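Local coordinates for protein N5-Carboxyaminoimidazole ribonucleotide synthetase (Staphylococcus aureus subsp. aureus, PDB 3ORQ) that catalyses the ATP-dependent carboxylation of 5-aminoimidazole ribonucleotide with bicarbonate to N5-carboxyaminoimidazole ribonucleotide in purine biosynthesis, at residues A[229-234]-A[258-263]; A[238-243]-A[264-269]; A[253-258]-A[276-281]. All coordinates share one frame; numbering follows the deposited sequence.

In the fold
All three contacts lie in the ATP-grasp domain and meet along strand 252-261 and its antiparallel neighbour 266-272. The two strands are joined by backbone hydrogen bonds, Phe259 N to Tyr267 O and Asn269 N to Glu257 O, both 2.8 Å long. Interactions 1 and 2 have centres about 10 Å apart; their segments reach ADP, Phe259 at the adenine and Asn269 at the alpha-phosphate, and Lys233 NZ also reaches Asn264 O (3.0 Å). Interaction 3 uses the same strand as interaction 1, their centres being about 15 Å apart, and reaches the magnesium ion through Glu257. Together they tie the loop 229-233, helix 234-245 and the segment 276-281 to the strands that carry nucleotide and metal ligands.

Interaction 1: A[229-234]-A[258-263]; sequences ARIDKT and FFIDSN. With ADP (adenosine-5'-diphosphate), chain D.
Ile231 meets Ile260 tip to tip, the two CD1 methyls 3.6 Å apart. With chi1 and chi2 both near 180° (170° and 172°), the Ile231 chain is extended and carries CD1 toward strand 252-261. The same methyl also touches Ile260 CG1 at 3.9 Å. Isoleucine suits the place because its flexible, wholly apolar delta arm can bridge the gap, leaving no polar group to satisfy, and Ile231 also packs on Lys193 of the next strand. Two residues on, Lys233 takes the N-cap position of helix 234-245 and is a looser neighbour of Ile260, Lys233 CG lying 4.5 Å from Ile260 CG2. A lysine fits here because its long chain can do two jobs: the methylene passes the isoleucine, while NZ goes on to a salt bridge with Glu236 and a hydrogen bond with Asn264 O. Strand alternation then gives the contact its setting. Ile260 points toward the loop, whereas Phe259 points the other way and brings its ring obliquely to the adenine, CZ lying 3.6 Å from N7 of ADP. One strand thus backs onto the connecting loop and helps line the adenine pocket, an arrangement belonging to the nucleotide-binding sheet of the ATP-grasp fold.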
loop_
_atom_site.group_PDB
_atom_site.type_symbol
_atom_site.label_atom_id
_atom_site.label_comp_id
_atom_site.label_asym_id
_atom_site.label_seq_id
_atom_site.Cartn_x
_atom_site.Cartn_y
_atom_site.Cartn_z
ATOM N N ALA A 229 20.262 10.353 1.923
ATOM C CA ALA A 229 21.292 10.988 1.077
ATOM C C ALA A 229 22.669 10.970 1.800
ATOM O O ALA A 229 22.784 11.351 2.972
ATOM C CB ALA A 229 20.884 12.399 0.723
ATOM N N ARG A 230 23.693 10.474 1.112
ATOM C CA ARG A 230 25.045 10.373 1.684
ATOM C C ARG A 230 25.810 11.717 1.828
ATOM O O ARG A 230 26.998 11.732 2.108
ATOM C CB ARG A 230 25.893 9.363 0.895
ATOM C CG ARG A 230 25.377 7.930 0.992
ATOM C CD ARG A 230 25.954 7.045 -0.093
ATOM N NE ARG A 230 25.721 7.528 -1.457
ATOM C CZ ARG A 230 25.842 6.763 -2.540
ATOM N NH1 ARG A 230 26.169 5.492 -2.396
ATOM N NH2 ARG A 230 25.638 7.252 -3.763
ATOM N N ILE A 231 25.118 12.834 1.655
ATOM C CA ILE A 231 25.689 14.144 1.911
ATOM C C ILE A 231 24.734 14.957 2.809
ATOM O O ILE A 231 23.529 15.008 2.579
ATOM C CB ILE A 231 25.999 14.848 0.596
ATOM C CG1 ILE A 231 26.369 16.303 0.815
ATOM C CG2 ILE A 231 24.839 14.734 -0.379
ATOM C CD1 ILE A 231 26.855 16.952 -0.459
ATOM N N ASP A 232 25.280 15.586 3.843
ATOM C CA ASP A 232 24.456 16.259 4.834
ATOM C C ASP A 232 24.033 17.642 4.369
ATOM O O ASP A 232 24.802 18.596 4.473
ATOM C CB ASP A 232 25.213 16.345 6.160
ATOM C CG ASP A 232 24.385 16.981 7.267
ATOM O OD1 ASP A 232 23.133 16.809 7.280
ATOM O OD2 ASP A 232 25.006 17.648 8.135
ATOM N N LYS A 233 22.812 17.753 3.859
ATOM C CA LYS A 233 22.282 19.038 3.403
ATOM C C LYS A 233 20.867 19.306 3.915
ATOM O O LYS A 233 20.244 20.311 3.547
ATOM C CB LYS A 233 22.331 19.123 1.867
ATOM C CG LYS A 233 23.711 19.426 1.244
ATOM C CD LYS A 233 24.223 20.792 1.737
ATOM C CE LYS A 233 25.528 21.171 1.043
ATOM N NZ LYS A 233 25.975 22.540 1.445
ATOM N N THR A 234 20.359 18.416 4.776
ATOM C CA THR A 234 18.981 18.517 5.286
ATOM C C THR A 234 18.652 19.917 5.814
ATOM O O THR A 234 17.702 20.567 5.346
ATOM C CB THR A 234 18.721 17.475 6.394
ATOM O OG1 THR A 234 18.856 16.171 5.840
ATOM C CG2 THR A 234 17.358 17.613 7.000
ATOM N N PHE A 258 17.445 19.969 -5.796
ATOM C CA PHE A 258 18.615 20.822 -5.569
ATOM C C PHE A 258 19.860 20.299 -6.285
ATOM O O PHE A 258 20.023 19.102 -6.469
ATOM C CB PHE A 258 19.000 20.901 -4.082
ATOM C CG PHE A 258 17.913 21.377 -3.168
ATOM C CD1 PHE A 258 16.913 20.512 -2.752
ATOM C CD2 PHE A 258 17.940 22.666 -2.649
ATOM C CE1 PHE A 258 15.919 20.943 -1.865
ATOM C CE2 PHE A 258 16.972 23.113 -1.785
ATOM C CZ PHE A 258 15.948 22.235 -1.376
ATOM N N PHE A 259 20.760 21.223 -6.621
ATOM C CA PHE A 259 22.087 20.877 -7.071
ATOM C C PHE A 259 23.110 21.141 -5.965
ATOM O O PHE A 259 23.029 22.140 -5.244
ATOM C CB PHE A 259 22.473 21.708 -8.310
ATOM C CG PHE A 259 21.601 21.480 -9.500
ATOM C CD1 PHE A 259 20.974 20.250 -9.705
ATOM C CD2 PHE A 259 21.406 22.496 -10.429
ATOM C CE1 PHE A 259 20.154 20.028 -10.826
ATOM C CE2 PHE A 259 20.591 22.291 -11.559
ATOM C CZ PHE A 259 19.974 21.038 -11.763
ATOM N N ILE A 260 24.083 20.259 -5.828
ATOM C CA ILE A 260 25.256 20.653 -5.068
ATOM C C ILE A 260 26.542 20.718 -5.950
ATOM O O ILE A 260 26.882 19.753 -6.646
ATOM C CB ILE A 260 25.427 19.840 -3.765
ATOM C CG1 ILE A 260 26.595 18.888 -3.884
ATOM C CG2 ILE A 260 24.074 19.163 -3.233
ATOM C CD1 ILE A 260 27.735 19.318 -3.017
ATOM N N ASP A 261 27.214 21.875 -5.917
ATOM C CA ASP A 261 28.509 22.165 -6.606
ATOM C C ASP A 261 29.619 21.148 -6.499
ATOM O O ASP A 261 29.619 20.312 -5.615
ATOM C CB ASP A 261 29.138 23.455 -6.014
ATOM C CG ASP A 261 28.914 24.639 -6.879
ATOM O OD1 ASP A 261 28.149 24.504 -7.869
ATOM O OD2 ASP A 261 29.503 25.695 -6.603
ATOM N N SER A 262 30.627 21.304 -7.360
ATOM C CA SER A 262 31.952 20.720 -7.115
ATOM C C SER A 262 32.537 21.266 -5.802
ATOM O O SER A 262 33.375 20.624 -5.164
ATOM C CB SER A 262 32.884 21.031 -8.276
ATOM O OG SER A 262 32.961 22.428 -8.494
ATOM N N ASN A 263 32.048 22.440 -5.404
ATOM C CA ASN A 263 32.472 23.112 -4.175
ATOM C C ASN A 263 31.492 23.048 -3.003
ATOM O O ASN A 263 31.537 23.887 -2.095
ATOM C CB ASN A 263 32.843 24.562 -4.477
ATOM C CG ASN A 263 34.305 24.714 -4.802
ATOM O OD1 ASN A 263 35.109 25.029 -3.922
ATOM N ND2 ASN A 263 34.671 24.448 -6.053
HETATM P PB ADP D . 13.524 18.215 -16.127
HETATM O O1B ADP D . 12.569 19.254 -15.598
HETATM O O2B ADP D . 13.877 17.043 -15.255
HETATM O O3B ADP D . 13.177 17.817 -17.535
HETATM P PA ADP D . 15.813 19.605 -15.168
HETATM O O1A ADP D . 15.881 21.096 -15.385
HETATM O O2A ADP D . 15.353 19.089 -13.828
HETATM O O3A ADP D . 14.935 18.952 -16.360
HETATM O "O5'" ADP D . 17.236 18.926 -15.472
HETATM C "C5'" ADP D . 17.379 17.522 -15.600
HETATM C "C4'" ADP D . 18.815 17.149 -15.274
HETATM O "O4'" ADP D . 19.743 17.834 -16.154
HETATM C "C3'" ADP D . 19.223 17.533 -13.849
HETATM O "O3'" ADP D . 18.911 16.540 -12.864
HETATM C "C2'" ADP D . 20.726 17.720 -13.986
HETATM O "O2'" ADP D . 21.403 16.501 -13.744
HETATM C "C1'" ADP D . 20.932 18.178 -15.426
HETATM N N9 ADP D . 21.013 19.652 -15.331
HETATM C C8 ADP D . 19.976 20.501 -15.499
HETATM N N7 ADP D . 20.349 21.790 -15.309
HETATM C C5 ADP D . 21.676 21.752 -15.027
HETATM C C6 ADP D . 22.714 22.775 -14.736
HETATM N N6 ADP D . 22.364 24.090 -14.708
HETATM N N1 ADP D . 23.968 22.332 -14.483
HETATM C C2 ADP D . 24.294 21.017 -14.499
HETATM N N3 ADP D . 23.404 20.029 -14.757
HETATM C C4 ADP D . 22.107 20.346 -15.026
#

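Interaction 2: A[238-243]-A[264-269]; sequences KEQVNK and NQLYVN. With ADP (adenosine-5'-diphosphate), chain D.
Gln240 turns CG anti to its carbonyl carbon (chi1 -55°) and bends at chi2 (-67°), which folds the side chain over Leu266 and Val268. This is the helix-on-sheet layer of the ATP-grasp domain: helix 234-245 packs against strand 266-272, the edge strand of the large antiparallel sheet within this chain, and the contact is buried. Gln240 runs alongside Leu266 with the two chains heading opposite ways, Gln240 CG lying 4.1 Å from Leu266 CD2. Val268 comes in at a slant, its CG2 coming 4.1 Å from Gln240 CB and 3.7 Å from Gln240 OE1. No hydrogen bond joins the two segments, so this is van der Waals contact made by methyl groups against the methylenes and amide oxygen of the glutamine. Glutamine suits such a place because its aliphatic part can pack like a hydrocarbon while its buried carbonyl oxygen is satisfied elsewhere, here by the backbone N of Lys124. The backbone of Val268 is itself hydrogen-bonded to Lys124, so the same loop residue holds both sides of the contact. Leucine and the beta-branched valine point toward the helix; the latter also touches Val256 of the adjoining strand. Between them Tyr267 points away, and its OH receives a long, weak bond from Gln265 NE2. Beyond Val268, Asn269 carries the strand into the nucleotide site. Its amide is a neutral donor to the alpha-phosphate, Asn269 ND2 giving a hydrogen bond to O2A of ADP at 3.1 Å with an N-H...O angle of 152°.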
loop_
_atom_site.group_PDB
_atom_site.type_symbol
_atom_site.label_atom_id
_atom_site.label_comp_id
_atom_site.label_asym_id
_atom_site.label_seq_id
_atom_site.Cartn_x
_atom_site.Cartn_y
_atom_site.Cartn_z
ATOM N N LYS A 238 16.163 22.593 4.243
ATOM C CA LYS A 238 14.936 23.071 4.887
ATOM C C LYS A 238 14.846 24.591 4.871
ATOM O O LYS A 238 13.765 25.154 4.669
ATOM C CB LYS A 238 14.784 22.533 6.294
ATOM C CG LYS A 238 14.410 21.079 6.324
ATOM C CD LYS A 238 14.308 20.585 7.801
ATOM C CE LYS A 238 14.116 19.082 7.861
ATOM N NZ LYS A 238 13.879 18.583 9.259
ATOM N N GLU A 239 15.988 25.250 5.055
ATOM C CA GLU A 239 16.027 26.714 5.054
ATOM C C GLU A 239 15.504 27.223 3.725
ATOM O O GLU A 239 14.766 28.201 3.693
ATOM C CB GLU A 239 17.449 27.249 5.316
ATOM C CG GLU A 239 17.967 27.054 6.760
ATOM C CD GLU A 239 19.509 27.310 6.935
ATOM O OE1 GLU A 239 20.253 27.422 5.935
ATOM O OE2 GLU A 239 19.983 27.377 8.088
ATOM N N GLN A 240 15.891 26.570 2.621
ATOM C CA GLN A 240 15.428 27.016 1.333
ATOM C C GLN A 240 13.920 26.807 1.202
ATOM O O GLN A 240 13.221 27.665 0.664
ATOM C CB GLN A 240 16.184 26.328 0.207
ATOM C CG GLN A 240 17.683 26.490 0.306
ATOM C CD GLN A 240 18.113 27.948 0.098
ATOM O OE1 GLN A 240 17.910 28.503 -0.982
ATOM N NE2 GLN A 240 18.680 28.575 1.150
ATOM N N VAL A 241 13.414 25.673 1.691
ATOM C CA VAL A 241 11.975 25.408 1.645
ATOM C C VAL A 241 11.183 26.451 2.418
ATOM O O VAL A 241 10.202 27.013 1.915
ATOM C CB VAL A 241 11.625 23.993 2.140
ATOM C CG1 VAL A 241 10.145 23.826 2.170
ATOM C CG2 VAL A 241 12.234 22.927 1.192
ATOM N N ASN A 242 11.628 26.736 3.636
ATOM C CA ASN A 242 11.023 27.808 4.403
ATOM C C ASN A 242 10.972 29.126 3.666
ATOM O O ASN A 242 9.996 29.846 3.798
ATOM C CB ASN A 242 11.689 27.970 5.748
ATOM C CG ASN A 242 11.553 26.727 6.615
ATOM O OD1 ASN A 242 10.565 25.947 6.518
ATOM N ND2 ASN A 242 12.541 26.531 7.483
ATOM N N LYS A 243 11.983 29.440 2.856
ATOM C CA LYS A 243 11.912 30.655 2.031
ATOM C C LYS A 243 10.850 30.489 0.954
ATOM O O LYS A 243 10.035 31.391 0.723
ATOM C CB LYS A 243 13.259 30.981 1.393
ATOM C CG LYS A 243 14.255 31.674 2.334
ATOM C CD LYS A 243 15.678 31.580 1.772
ATOM C CE LYS A 243 16.680 32.365 2.636
ATOM N NZ LYS A 243 17.114 31.680 3.892
ATOM N N ASN A 264 30.610 22.050 -3.032
ATOM C CA ASN A 264 29.636 21.800 -1.960
ATOM C C ASN A 264 28.591 22.900 -1.767
ATOM O O ASN A 264 27.959 22.985 -0.714
ATOM C CB ASN A 264 30.338 21.487 -0.640
ATOM C CG ASN A 264 29.896 20.177 -0.050
ATOM O OD1 ASN A 264 29.962 19.139 -0.713
ATOM N ND2 ASN A 264 29.471 20.202 1.216
ATOM N N GLN A 265 28.412 23.734 -2.789
ATOM C CA GLN A 265 27.391 24.780 -2.778
ATOM C C GLN A 265 25.986 24.309 -3.231
ATOM O O GLN A 265 25.849 23.668 -4.290
ATOM C CB GLN A 265 27.836 25.925 -3.660
ATOM C CG GLN A 265 27.041 27.183 -3.504
ATOM C CD GLN A 265 27.928 28.397 -3.589
ATOM O OE1 GLN A 265 28.651 28.709 -2.637
ATOM N NE2 GLN A 265 27.901 29.081 -4.741
ATOM N N LEU A 266 24.969 24.679 -2.445
ATOM C CA LEU A 266 23.580 24.267 -2.676
ATOM C C LEU A 266 22.849 25.275 -3.537
ATOM O O LEU A 266 22.850 26.461 -3.225
ATOM C CB LEU A 266 22.812 24.100 -1.348
ATOM C CG LEU A 266 21.442 23.377 -1.367
ATOM C CD1 LEU A 266 21.623 21.891 -1.643
ATOM C CD2 LEU A 266 20.595 23.569 -0.096
ATOM N N TYR A 267 22.245 24.812 -4.628
ATOM C CA TYR A 267 21.289 25.634 -5.367
ATOM C C TYR A 267 19.932 24.910 -5.476
ATOM O O TYR A 267 19.877 23.682 -5.672
ATOM C CB TYR A 267 21.750 25.938 -6.796
ATOM C CG TYR A 267 23.159 26.494 -7.020
ATOM C CD1 TYR A 267 24.297 25.720 -6.759
ATOM C CD2 TYR A 267 23.347 27.760 -7.580
ATOM C CE1 TYR A 267 25.548 26.201 -7.007
ATOM C CE2 TYR A 267 24.592 28.230 -7.839
ATOM C CZ TYR A 267 25.690 27.452 -7.551
ATOM O OH TYR A 267 26.959 27.936 -7.791
ATOM N N VAL A 268 18.848 25.678 -5.401
ATOM C CA VAL A 268 17.546 25.176 -5.785
ATOM C C VAL A 268 17.498 25.075 -7.303
ATOM O O VAL A 268 17.756 26.069 -7.987
ATOM C CB VAL A 268 16.449 26.133 -5.310
ATOM C CG1 VAL A 268 15.089 25.514 -5.463
ATOM C CG2 VAL A 268 16.686 26.510 -3.876
ATOM N N ASN A 269 17.169 23.887 -7.822
ATOM C CA ASN A 269 16.916 23.692 -9.240
ATOM C C ASN A 269 15.472 23.969 -9.665
ATOM O O ASN A 269 15.205 24.860 -10.463
ATOM C CB ASN A 269 17.308 22.276 -9.683
ATOM C CG ASN A 269 16.905 21.973 -11.163
ATOM O OD1 ASN A 269 16.882 22.873 -12.020
ATOM N ND2 ASN A 269 16.566 20.704 -11.446
HETATM P PB ADP D . 13.524 18.215 -16.127
HETATM O O1B ADP D . 12.569 19.254 -15.598
HETATM O O2B ADP D . 13.877 17.043 -15.255
HETATM O O3B ADP D . 13.177 17.817 -17.535
HETATM P PA ADP D . 15.813 19.605 -15.168
HETATM O O1A ADP D . 15.881 21.096 -15.385
HETATM O O2A ADP D . 15.353 19.089 -13.828
HETATM O O3A ADP D . 14.935 18.952 -16.360
HETATM O "O5'" ADP D . 17.236 18.926 -15.472
HETATM C "C5'" ADP D . 17.379 17.522 -15.600
HETATM C "C4'" ADP D . 18.815 17.149 -15.274
HETATM O "O4'" ADP D . 19.743 17.834 -16.154
HETATM C "C3'" ADP D . 19.223 17.533 -13.849
HETATM O "O3'" ADP D . 18.911 16.540 -12.864
HETATM C "C2'" ADP D . 20.726 17.720 -13.986
HETATM O "O2'" ADP D . 21.403 16.501 -13.744
HETATM C "C1'" ADP D . 20.932 18.178 -15.426
HETATM N N9 ADP D . 21.013 19.652 -15.331
HETATM C C8 ADP D . 19.976 20.501 -15.499
HETATM N N7 ADP D . 20.349 21.790 -15.309
HETATM C C5 ADP D . 21.676 21.752 -15.027
HETATM C C6 ADP D . 22.714 22.775 -14.736
HETATM N N6 ADP D . 22.364 24.090 -14.708
HETATM N N1 ADP D . 23.968 22.332 -14.483
HETATM C C2 ADP D . 24.294 21.017 -14.499
HETATM N N3 ADP D . 23.404 20.029 -14.757
HETATM C C4 ADP D . 22.107 20.346 -15.026
#

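Interaction 3: A[253-258]-A[276-281]; sequences TFTVEF and HNSGHY. With MG (magnesium ion), chain C.
Glu257 and His276 form the polar link of this buried contact: His276 NE2 donates to Glu257 OE2 at 2.8 Å. The bond is bent, with an angle of 134° at the hydrogen, and the carboxylate oxygen lies 27° out of the ring plane and is met on its anti lone pair. The carboxylate and imidazole planes are turned 73° apart. A second set of bonds fixes the ring's other nitrogen. Ser278 N donates to His276 ND1 at 3.0 Å, approaching from well outside the ring plane, and Ser278 OG shares a hydrogen bond with the same ND1 at 2.7 Å. Backbone bonding from Gly279 N to His276 O closes the 3-10 turn that brings Ser278 to the edge of the ring, and Ser278 OG also has Ser196 OG as a partner. Metal coordination uses the same carboxylate: the outstretched Glu257 chain brings OE1 to 2.5 Å from the magnesium ion, with Glu257 OE2 at 2.8 Å. Glu270 of the adjoining strand also binds the ion, giving the pair of acidic metal ligands familiar from ATP-grasp enzymes, close to the bound ADP. His276, bonded to this carboxylate without touching the ion, is a second-shell residue that probably helps to orient it. Van der Waals contacts centre on Thr255, which crosses His276 at about a right angle. Its methyl makes a CH-pi contact over one face of the imidazole, CG2 lying 4.2 Å from the ring centroid. Threonine suits this position by presenting that methyl to the ring while its hydroxyl, which packs tightly at 3.0 Å from His276 CB, hydrogen-bonds to Thr198 OG1.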
loop_
_atom_site.group_PDB
_atom_site.type_symbol
_atom_site.label_atom_id
_atom_site.label_comp_id
_atom_site.label_asym_id
_atom_site.label_seq_id
_atom_site.Cartn_x
_atom_site.Cartn_y
_atom_site.Cartn_z
ATOM N N THR A 253 1.582 17.234 -0.909
ATOM C CA THR A 253 3.001 16.969 -1.091
ATOM C C THR A 253 3.576 17.774 -2.249
ATOM O O THR A 253 2.950 17.882 -3.317
ATOM C CB THR A 253 3.204 15.448 -1.278
ATOM O OG1 THR A 253 2.897 14.833 -0.017
ATOM C CG2 THR A 253 4.651 15.084 -1.699
ATOM N N PHE A 254 4.758 18.348 -2.041
ATOM C CA PHE A 254 5.529 18.941 -3.159
ATOM C C PHE A 254 6.985 18.563 -2.960
ATOM O O PHE A 254 7.364 18.091 -1.890
ATOM C CB PHE A 254 5.331 20.462 -3.238
ATOM C CG PHE A 254 5.789 21.199 -2.019
ATOM C CD1 PHE A 254 5.012 21.221 -0.867
ATOM C CD2 PHE A 254 6.995 21.853 -2.017
ATOM C CE1 PHE A 254 5.441 21.890 0.294
ATOM C CE2 PHE A 254 7.444 22.535 -0.851
ATOM C CZ PHE A 254 6.657 22.546 0.299
ATOM N N THR A 255 7.789 18.703 -3.999
ATOM C CA THR A 255 9.186 18.294 -3.916
ATOM C C THR A 255 10.109 19.374 -4.505
ATOM O O THR A 255 9.865 19.889 -5.578
ATOM C CB THR A 255 9.426 16.966 -4.682
ATOM O OG1 THR A 255 8.546 15.962 -4.186
ATOM C CG2 THR A 255 10.893 16.487 -4.541
ATOM N N VAL A 256 11.178 19.689 -3.789
ATOM C CA VAL A 256 12.183 20.649 -4.248
ATOM C C VAL A 256 13.422 19.856 -4.630
ATOM O O VAL A 256 13.944 19.088 -3.810
ATOM C CB VAL A 256 12.528 21.659 -3.130
ATOM C CG1 VAL A 256 13.563 22.750 -3.600
ATOM C CG2 VAL A 256 11.291 22.305 -2.584
ATOM N N GLU A 257 13.878 20.038 -5.875
ATOM C CA GLU A 257 15.138 19.473 -6.382
ATOM C C GLU A 257 16.287 20.452 -6.240
ATOM O O GLU A 257 16.134 21.609 -6.586
ATOM C CB GLU A 257 15.021 19.161 -7.872
ATOM C CG GLU A 257 14.146 17.995 -8.216
ATOM C CD GLU A 257 14.161 17.680 -9.702
ATOM O OE1 GLU A 257 15.063 18.152 -10.455
ATOM O OE2 GLU A 257 13.266 16.948 -10.142
ATOM N N PHE A 258 17.445 19.969 -5.796
ATOM C CA PHE A 258 18.615 20.822 -5.569
ATOM C C PHE A 258 19.860 20.299 -6.285
ATOM O O PHE A 258 20.023 19.102 -6.469
ATOM C CB PHE A 258 19.000 20.901 -4.082
ATOM C CG PHE A 258 17.913 21.377 -3.168
ATOM C CD1 PHE A 258 16.913 20.512 -2.752
ATOM C CD2 PHE A 258 17.940 22.666 -2.649
ATOM C CE1 PHE A 258 15.919 20.943 -1.865
ATOM C CE2 PHE A 258 16.972 23.113 -1.785
ATOM C CZ PHE A 258 15.948 22.235 -1.376
ATOM N N HIS A 276 6.585 13.152 -6.148
ATOM C CA HIS A 276 7.641 13.219 -7.154
ATOM C C HIS A 276 8.313 11.870 -7.222
ATOM O O HIS A 276 8.375 11.157 -6.216
ATOM C CB HIS A 276 8.625 14.334 -6.744
ATOM C CG HIS A 276 9.800 14.525 -7.656
ATOM N ND1 HIS A 276 11.006 13.872 -7.466
ATOM C CD2 HIS A 276 9.989 15.365 -8.711
ATOM C CE1 HIS A 276 11.873 14.276 -8.389
ATOM N NE2 HIS A 276 11.281 15.177 -9.157
ATOM N N ASN A 277 8.825 11.524 -8.407
ATOM C CA ASN A 277 9.483 10.229 -8.654
ATOM C C ASN A 277 10.521 9.888 -7.564
ATOM O O ASN A 277 10.705 8.699 -7.193
ATOM C CB ASN A 277 10.189 10.280 -10.009
ATOM C CG ASN A 277 10.473 8.905 -10.587
ATOM O OD1 ASN A 277 10.367 7.852 -9.911
ATOM N ND2 ASN A 277 10.796 8.902 -11.870
ATOM N N SER A 278 11.189 10.912 -7.022
ATOM C CA SER A 278 12.249 10.621 -6.057
ATOM C C SER A 278 11.688 10.273 -4.677
ATOM O O SER A 278 12.452 10.038 -3.708
ATOM C CB SER A 278 13.246 11.798 -5.944
ATOM O OG SER A 278 12.597 12.997 -5.513
ATOM N N GLY A 279 10.369 10.261 -4.557
ATOM C CA GLY A 279 9.735 9.972 -3.254
ATOM C C GLY A 279 9.109 8.605 -3.165
ATOM O O GLY A 279 8.530 8.247 -2.116
ATOM N N HIS A 280 9.163 7.841 -4.257
ATOM C CA HIS A 280 8.447 6.557 -4.303
ATOM C C HIS A 280 8.921 5.561 -3.252
ATOM O O HIS A 280 8.079 4.781 -2.731
ATOM C CB HIS A 280 8.416 5.929 -5.674
ATOM C CG HIS A 280 7.696 6.757 -6.688
ATOM N ND1 HIS A 280 6.851 7.784 -6.342
ATOM C CD2 HIS A 280 7.749 6.760 -8.040
ATOM C CE1 HIS A 280 6.394 8.372 -7.432
ATOM N NE2 HIS A 280 6.916 7.762 -8.477
ATOM N N TYR A 281 10.217 5.668 -2.870
ATOM C CA TYR A 281 10.837 4.727 -1.940
ATOM C C TYR A 281 10.063 4.736 -0.599
ATOM O O TYR A 281 10.066 3.734 0.160
ATOM C CB TYR A 281 12.307 5.084 -1.705
ATOM C CG TYR A 281 12.389 6.309 -0.829
ATOM C CD1 TYR A 281 12.242 7.578 -1.384
ATOM C CD2 TYR A 281 12.446 6.192 0.553
ATOM C CE1 TYR A 281 12.211 8.689 -0.596
ATOM C CE2 TYR A 281 12.450 7.336 1.365
ATOM C CZ TYR A 281 12.315 8.582 0.779
ATOM O OH TYR A 281 12.293 9.738 1.539
HETATM MG MG MG C . 14.264 17.410 -12.707
#